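PDB 3QXB: putative Xylose isomerase, which probably acts as an isomerase of the xylose isomerase-like TIM-barrel family and binds iron and manganese ions. Local coordinates for residues 37-42 with 73-78; 67-72 with 123-128; 218-221 with 226-229. One frame throughout, in Å; residues are numbered along the deposited sequence. Where two conformers were deposited one is given.

How the contacts relate
Contacts 1 and 2 lie in the helical outer layer of a TIM barrel, a closed ring of eight parallel strands wrapped by helices. They are neighbours, with centres 12 Å apart. Both use helix 65-81, whose later turns meet helix 36-46 and whose earlier turns meet the end of helix 106-125. Their segments alternate along the chain, and Ile73 and Ala76 of contact 1 touch Ala125 and Met126 of contact 2. Together they join helices 36-46, 65-81 and 106-125. Contact 3 comes later, in the connection after strand 208-213. It lies across the chain's centre, 36 Å from either of the others, and nearer the metal ions. Contacts 2 and 3 both touch the second subunit.

Contact 1 (37-42 with 73-78); sequences DRLAGL and IAYAKA
Leu39 CD2 comes to the Tyr75 ring obliquely, 4.0 Å from Tyr75 CE1. CG of Tyr75 lies beside the backbone N (chi1 -74°), and from there the ring swings its CE1 side to the other helix. Its OH makes a weak hydrogen bond to Leu34 O, and Pro36 also touches this side chain. On the solvent side, the carboxylate of Asp37 reaches across a second point of the contact. Its OD1 lies 3.3 Å from Ala78 CB. One water ties the helices together here. It donates to Asp37 OD1 at 2.6 Å and to Ala78 O at 2.7 Å. Both are acceptors, so the water, giving a hydrogen to each, links two atoms that could not bond directly. No direct hydrogen bond crosses between the segments. Helices 36-46 and 65-81 lie either side of strand 51-55 in the chain, in the alternating strand and helix order of a TIM barrel. The short segments run roughly side by side, 39° apart, with axes 9.0 Å apart at closest. Small residues line the approach. Ala40 CB sits 3.6 Å from Ala78 O and 4.3 Å from Ala78 CB. Asp37 and Ala78 bring their CA atoms to 5.2 Å. Phe79, one residue beyond the segment, packs on both Leu39 and Ala40.

Contact 2 (67-72 with 123-128); sequences ERDRRA and TAAMEV. With EDO (1,2-ethanediol), chain N; EDO (1,2-ethanediol), chain L.
Asp69 and Ala72 carry the packing from helix 65-81, against Ala125 and selenomethionine Met126. The methyl of Ala125 lies against the Asp69 carboxylate. Ala125 CB is 3.7 Å from Asp69 CG and 3.9 Å from both OD1 and OD2. Ala72 CB meets Met126 CG at 3.8 Å, with the selenium equally near. The Met126 chain bends at its last torsion (chi3 80°), which brings CE to 3.6 Å from Ala72 O. No hydrogen bond crosses between the segments. A salt bridge lies within helix 65-81. Arg68 grips one oxygen of Asp69 side-on, NE to OD1 at 2.9 Å and NH2 to the same OD1 at 3.0 Å. OD1 lies in the guanidinium plane, but NE meets it from above the carboxylate plane. With an alanine here the carboxylate is gone, and Arg68 would probably lose this mate and a gap open beside Ala125. Arg71 holds two 1,2-ethanediol molecules, probably from the crystallisation liquor. Arg71 NH2 donates to O2 of the chain N diol at 2.9 Å, nearly straight (173°), and Arg71 NH1 to O2 of the chain L diol at 2.9 Å. Arg70 makes a salt bridge to Glu107 of the second subunit. Helix 106-125 ends in a Schellman motif, with Glu127 at positive phi. The contact is plain packing between neighbouring helices of a TIM barrel.

Contact 3 (218-221 with 226-229); sequences LFEP and EADM
Leu218 is the tight part of this contact. Its CD2 methyl lies 3.3 Å from Asp228 CA and 3.4 Å from Ala227 O, pressed on the backbone as the chain returns. The CG atom lies beside the backbone N (chi1 -64°). CD1 is anti to CA (chi2 -176°), which leaves CD2 as the branch turned to the returning chain. Its touch with CG of selenomethionine Met229 is looser, at 4.4 Å. The Ala227 methyl points into the other segment, with CB 3.8 Å from Leu218 O and 4.0 Å from Phe219 O. Ala227 is the centre of an inverse gamma turn, and Asp228 holds the N-cap position of helix 229-236, its OD1 weakly bonded to His231 N. The two segments fold back on each other round the short helix 220-223, in the stretch that follows strand 208-213 of the TIM barrel. Val264 and Arg268 also touch Leu218. The solvent side is loose. Exposed Glu220 only brushes the contact, its CG 4.2 Å from Ala227 CB, while its backbone bonds to Gly250. No hydrogen bond joins the two segments. Phe219, by contrast, is buried, and it points away from the returning chain. Pro221 CD lies over the centre of one ring face, 3.8 Å above the plane. The Phe219 side chain is about 6 Å from those of His216 and Asp253, which bind metal, and it packs on Glu292 of the second subunit.

Contact 1 (37-42 with 73-78)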
# COMPACT_ATOMS: atom_id res chain seq x y z
N ASP A 37 -23.00 4.18 5.37
CA ASP A 37 -24.24 3.56 4.99
C ASP A 37 -24.26 3.13 3.52
O ASP A 37 -24.92 2.15 3.21
CB ASP A 37 -25.42 4.50 5.27
CG ASP A 37 -25.74 4.62 6.74
OD1 ASP A 37 -25.73 3.60 7.51
OD2 ASP A 37 -26.05 5.74 7.12
N ARG A 38 -23.55 3.83 2.63
CA ARG A 38 -23.51 3.41 1.21
C ARG A 38 -22.70 2.11 1.11
O ARG A 38 -23.09 1.21 0.36
CB ARG A 38 -22.88 4.50 0.30
CG ARG A 38 -22.14 4.01 -1.04
CD ARG A 38 -22.97 4.01 -2.39
NE ARG A 38 -23.28 2.66 -2.95
CZ ARG A 38 -23.40 2.33 -4.26
NH1 ARG A 38 -23.21 3.24 -5.23
NH2 ARG A 38 -23.69 1.08 -4.61
N LEU A 39 -21.60 2.02 1.86
CA LEU A 39 -20.75 0.80 1.84
C LEU A 39 -21.52 -0.39 2.37
O LEU A 39 -21.56 -1.45 1.74
CB LEU A 39 -19.42 0.98 2.60
CG LEU A 39 -18.33 -0.11 2.44
CD1 LEU A 39 -18.09 -0.52 0.99
CD2 LEU A 39 -17.01 0.26 3.08
N ALA A 40 -22.14 -0.21 3.53
CA ALA A 40 -23.00 -1.24 4.14
C ALA A 40 -24.10 -1.70 3.20
O ALA A 40 -24.38 -2.87 3.10
CB ALA A 40 -23.59 -0.73 5.47
N GLY A 41 -24.73 -0.77 2.49
CA GLY A 41 -25.82 -1.11 1.57
C GLY A 41 -25.32 -1.84 0.33
O GLY A 41 -25.97 -2.73 -0.18
N LEU A 42 -24.16 -1.47 -0.14
CA LEU A 42 -23.48 -2.15 -1.23
C LEU A 42 -23.16 -3.61 -0.89
O LEU A 42 -23.36 -4.48 -1.71
CB LEU A 42 -22.19 -1.41 -1.53
CG LEU A 42 -21.40 -1.77 -2.78
CD1 LEU A 42 -20.41 -0.66 -3.08
CD2 LEU A 42 -20.69 -3.09 -2.66
N ILE A 73 -16.03 3.70 14.20
CA ILE A 73 -17.33 3.45 14.83
C ILE A 73 -18.52 3.70 13.90
O ILE A 73 -19.46 2.94 13.90
CB ILE A 73 -17.49 4.23 16.16
CG1 ILE A 73 -16.58 3.64 17.24
CG2 ILE A 73 -18.96 4.23 16.65
CD1 ILE A 73 -16.37 4.53 18.44
N ALA A 74 -18.45 4.75 13.08
CA ALA A 74 -19.49 4.99 12.08
C ALA A 74 -19.65 3.81 11.09
O ALA A 74 -20.76 3.43 10.79
CB ALA A 74 -19.29 6.34 11.32
N TYR A 75 -18.54 3.25 10.61
CA TYR A 75 -18.63 2.01 9.81
C TYR A 75 -19.24 0.87 10.63
O TYR A 75 -20.17 0.21 10.15
CB TYR A 75 -17.26 1.57 9.28
CG TYR A 75 -16.75 2.40 8.13
CD1 TYR A 75 -17.38 2.38 6.90
CD2 TYR A 75 -15.59 3.15 8.26
CE1 TYR A 75 -16.90 3.14 5.83
CE2 TYR A 75 -15.09 3.89 7.20
CZ TYR A 75 -15.76 3.88 5.99
OH TYR A 75 -15.28 4.64 4.95
N ALA A 76 -18.76 0.65 11.85
CA ALA A 76 -19.36 -0.47 12.67
C ALA A 76 -20.84 -0.34 12.85
O ALA A 76 -21.61 -1.32 12.67
CB ALA A 76 -18.65 -0.59 14.04
N LYS A 77 -21.29 0.87 13.13
CA LYS A 77 -22.71 1.11 13.35
C LYS A 77 -23.52 0.93 12.08
O LYS A 77 -24.63 0.39 12.12
CB LYS A 77 -22.92 2.50 13.95
CG LYS A 77 -24.37 2.95 14.21
CD LYS A 77 -24.42 4.31 14.98
CE LYS A 77 -25.83 4.68 15.51
NZ LYS A 77 -26.85 4.73 14.42
N ALA A 78 -23.02 1.43 10.96
CA ALA A 78 -23.74 1.30 9.70
C ALA A 78 -23.86 -0.16 9.30
O ALA A 78 -24.91 -0.60 8.83
CB ALA A 78 -23.04 2.11 8.60
O HOH W 1 -26.47 1.11 7.39

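Contact 2 (67-72 with 123-128)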
# COMPACT_ATOMS: atom_id res chain seq x y z
N GLU A 67 -10.45 11.02 16.06
CA GLU A 67 -10.95 11.03 14.68
C GLU A 67 -11.01 9.63 14.09
O GLU A 67 -11.96 9.26 13.42
CB GLU A 67 -10.10 11.95 13.80
CG GLU A 67 -10.12 13.42 14.24
CD GLU A 67 -9.01 13.74 15.26
OE1 GLU A 67 -8.56 12.84 16.03
OE2 GLU A 67 -8.57 14.91 15.27
N ARG A 68 -9.98 8.84 14.38
CA ARG A 68 -9.90 7.48 13.90
C ARG A 68 -11.11 6.71 14.39
O ARG A 68 -11.77 6.09 13.58
CB ARG A 68 -8.63 6.76 14.38
CG ARG A 68 -8.52 5.32 13.90
CD ARG A 68 -7.53 4.55 14.69
NE ARG A 68 -7.98 4.35 16.05
CZ ARG A 68 -7.21 4.11 17.12
NH1 ARG A 68 -5.90 4.03 17.01
NH2 ARG A 68 -7.78 3.91 18.30
N ASP A 69 -11.39 6.70 15.70
CA ASP A 69 -12.51 5.88 16.24
C ASP A 69 -13.88 6.40 15.82
O ASP A 69 -14.79 5.60 15.62
CB ASP A 69 -12.48 5.70 17.78
CG ASP A 69 -11.24 4.99 18.25
OD1 ASP A 69 -10.58 4.33 17.42
OD2 ASP A 69 -10.95 5.09 19.47
N ARG A 70 -14.04 7.73 15.72
CA ARG A 70 -15.28 8.32 15.21
C ARG A 70 -15.62 7.68 13.87
O ARG A 70 -16.73 7.24 13.67
CB ARG A 70 -15.15 9.85 15.08
CG ARG A 70 -16.43 10.61 14.66
CD ARG A 70 -16.26 12.16 14.79
NE ARG A 70 -16.58 12.64 16.14
CZ ARG A 70 -16.02 13.70 16.73
NH1 ARG A 70 -15.11 14.43 16.09
NH2 ARG A 70 -16.38 14.03 17.97
N ARG A 71 -14.65 7.60 12.95
CA ARG A 71 -14.90 7.03 11.59
C ARG A 71 -15.09 5.50 11.64
O ARG A 71 -16.03 4.97 11.09
CB ARG A 71 -13.77 7.45 10.62
CG ARG A 71 -14.04 7.18 9.15
CD ARG A 71 -15.32 7.83 8.69
NE ARG A 71 -15.36 7.86 7.23
CZ ARG A 71 -16.29 8.46 6.50
NH1 ARG A 71 -17.30 9.06 7.07
NH2 ARG A 71 -16.19 8.46 5.19
N ALA A 72 -14.20 4.80 12.35
CA ALA A 72 -14.31 3.35 12.52
C ALA A 72 -15.63 2.99 13.15
O ALA A 72 -16.29 2.10 12.66
CB ALA A 72 -13.16 2.79 13.29
N THR A 123 -10.24 -1.76 16.87
CA THR A 123 -11.15 -2.91 16.76
C THR A 123 -12.11 -2.98 17.98
O THR A 123 -13.30 -3.24 17.81
CB THR A 123 -10.34 -4.20 16.60
OG1 THR A 123 -9.48 -4.08 15.44
CG2 THR A 123 -11.29 -5.43 16.48
N ALA A 124 -11.60 -2.74 19.19
CA ALA A 124 -12.45 -2.73 20.41
C ALA A 124 -13.47 -1.59 20.33
O ALA A 124 -14.60 -1.74 20.72
CB ALA A 124 -11.58 -2.53 21.68
N ALA A 125 -13.05 -0.46 19.79
CA ALA A 125 -13.96 0.70 19.66
C ALA A 125 -15.14 0.35 18.77
O ALA A 125 -16.30 0.75 19.04
CB ALA A 125 -13.18 1.94 19.13
N MSE A 126 -14.86 -0.44 17.73
CA MSE A 126 -15.88 -0.96 16.79
C MSE A 126 -16.76 -2.05 17.35
O MSE A 126 -17.74 -2.42 16.72
CB MSE A 126 -15.24 -1.48 15.49
CG MSE A 126 -14.53 -0.43 14.72
SE MSE A 126 -13.53 -1.02 13.21
CE MSE A 126 -14.98 -1.21 11.96
N GLU A 127 -16.38 -2.57 18.53
CA GLU A 127 -16.96 -3.78 19.13
C GLU A 127 -16.86 -4.97 18.19
O GLU A 127 -17.76 -5.80 18.12
CB GLU A 127 -18.38 -3.54 19.62
CG GLU A 127 -18.47 -2.42 20.63
CD GLU A 127 -19.90 -2.08 20.98
OE1 GLU A 127 -20.83 -2.90 20.75
OE2 GLU A 127 -20.10 -0.97 21.51
N VAL A 128 -15.73 -5.07 17.50
CA VAL A 128 -15.43 -6.20 16.66
C VAL A 128 -14.53 -7.15 17.48
O VAL A 128 -13.61 -6.71 18.18
CB VAL A 128 -14.76 -5.72 15.36
CG1 VAL A 128 -14.18 -6.86 14.53
CG2 VAL A 128 -15.75 -4.92 14.57
C1 EDO N . -19.85 10.26 5.19
O1 EDO N . -19.86 10.83 6.50
C2 EDO N . -18.64 10.64 4.37
O2 EDO N . -18.28 9.60 3.45
C1 EDO L . -18.06 11.42 11.12
O1 EDO L . -17.32 12.15 10.12
C2 EDO L . -17.61 9.95 11.14
O2 EDO L . -18.03 9.36 9.89

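Contact 3 (218-221 with 226-229)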
# COMPACT_ATOMS: atom_id res chain seq x y z
N LEU A 218 -1.09 -21.35 -2.47
CA LEU A 218 -1.01 -21.95 -3.82
C LEU A 218 0.07 -21.32 -4.69
O LEU A 218 0.16 -21.60 -5.88
CB LEU A 218 -2.38 -21.87 -4.53
CG LEU A 218 -3.51 -22.68 -3.85
CD1 LEU A 218 -4.81 -22.64 -4.67
CD2 LEU A 218 -3.11 -24.10 -3.63
N PHE A 219 0.90 -20.47 -4.10
CA PHE A 219 2.02 -19.87 -4.82
C PHE A 219 3.10 -20.93 -5.18
O PHE A 219 3.93 -21.30 -4.33
CB PHE A 219 2.60 -18.75 -3.96
CG PHE A 219 3.70 -17.99 -4.62
CD1 PHE A 219 3.43 -17.15 -5.69
CD2 PHE A 219 4.99 -18.07 -4.17
CE1 PHE A 219 4.44 -16.46 -6.30
CE2 PHE A 219 5.98 -17.36 -4.77
CZ PHE A 219 5.71 -16.58 -5.84
N GLU A 220 3.07 -21.38 -6.43
CA GLU A 220 3.96 -22.44 -6.93
C GLU A 220 5.48 -22.19 -6.87
O GLU A 220 6.21 -23.06 -6.40
CB GLU A 220 3.56 -22.82 -8.36
CG GLU A 220 2.53 -23.93 -8.43
CD GLU A 220 1.88 -24.05 -9.81
OE1 GLU A 220 2.63 -24.21 -10.80
OE2 GLU A 220 0.63 -23.96 -9.90
N PRO A 221 5.96 -21.01 -7.32
CA PRO A 221 7.42 -20.82 -7.34
C PRO A 221 8.15 -21.03 -6.00
O PRO A 221 9.32 -21.37 -6.00
CB PRO A 221 7.58 -19.36 -7.80
CG PRO A 221 6.38 -19.11 -8.64
CD PRO A 221 5.26 -19.88 -7.93
N GLU A 226 4.02 -28.67 -2.65
CA GLU A 226 3.34 -28.35 -1.40
C GLU A 226 2.46 -27.09 -1.56
O GLU A 226 1.89 -26.60 -0.56
CB GLU A 226 4.36 -28.18 -0.25
CG GLU A 226 5.12 -29.48 0.20
CD GLU A 226 6.19 -29.22 1.29
OE1 GLU A 226 6.85 -28.17 1.26
OE2 GLU A 226 6.38 -30.07 2.19
N ALA A 227 2.37 -26.56 -2.80
CA ALA A 227 1.44 -25.49 -3.12
C ALA A 227 0.06 -26.08 -3.29
O ALA A 227 -0.45 -26.14 -4.38
CB ALA A 227 1.86 -24.72 -4.41
N ASP A 228 -0.53 -26.53 -2.19
CA ASP A 228 -1.95 -26.87 -2.18
C ASP A 228 -2.52 -26.99 -0.78
O ASP A 228 -1.79 -27.20 0.19
CB ASP A 228 -2.26 -28.13 -2.98
CG ASP A 228 -1.94 -29.41 -2.23
OD1 ASP A 228 -1.18 -29.39 -1.25
OD2 ASP A 228 -2.43 -30.47 -2.67
N MSE A 229 -3.84 -26.90 -0.70
CA MSE A 229 -4.48 -26.64 0.57
C MSE A 229 -4.56 -27.87 1.44
O MSE A 229 -4.60 -27.71 2.64
CB MSE A 229 -5.84 -25.98 0.38
CG MSE A 229 -5.73 -24.54 -0.12
SE MSE A 229 -4.97 -23.36 1.18
CE MSE A 229 -6.37 -23.50 2.49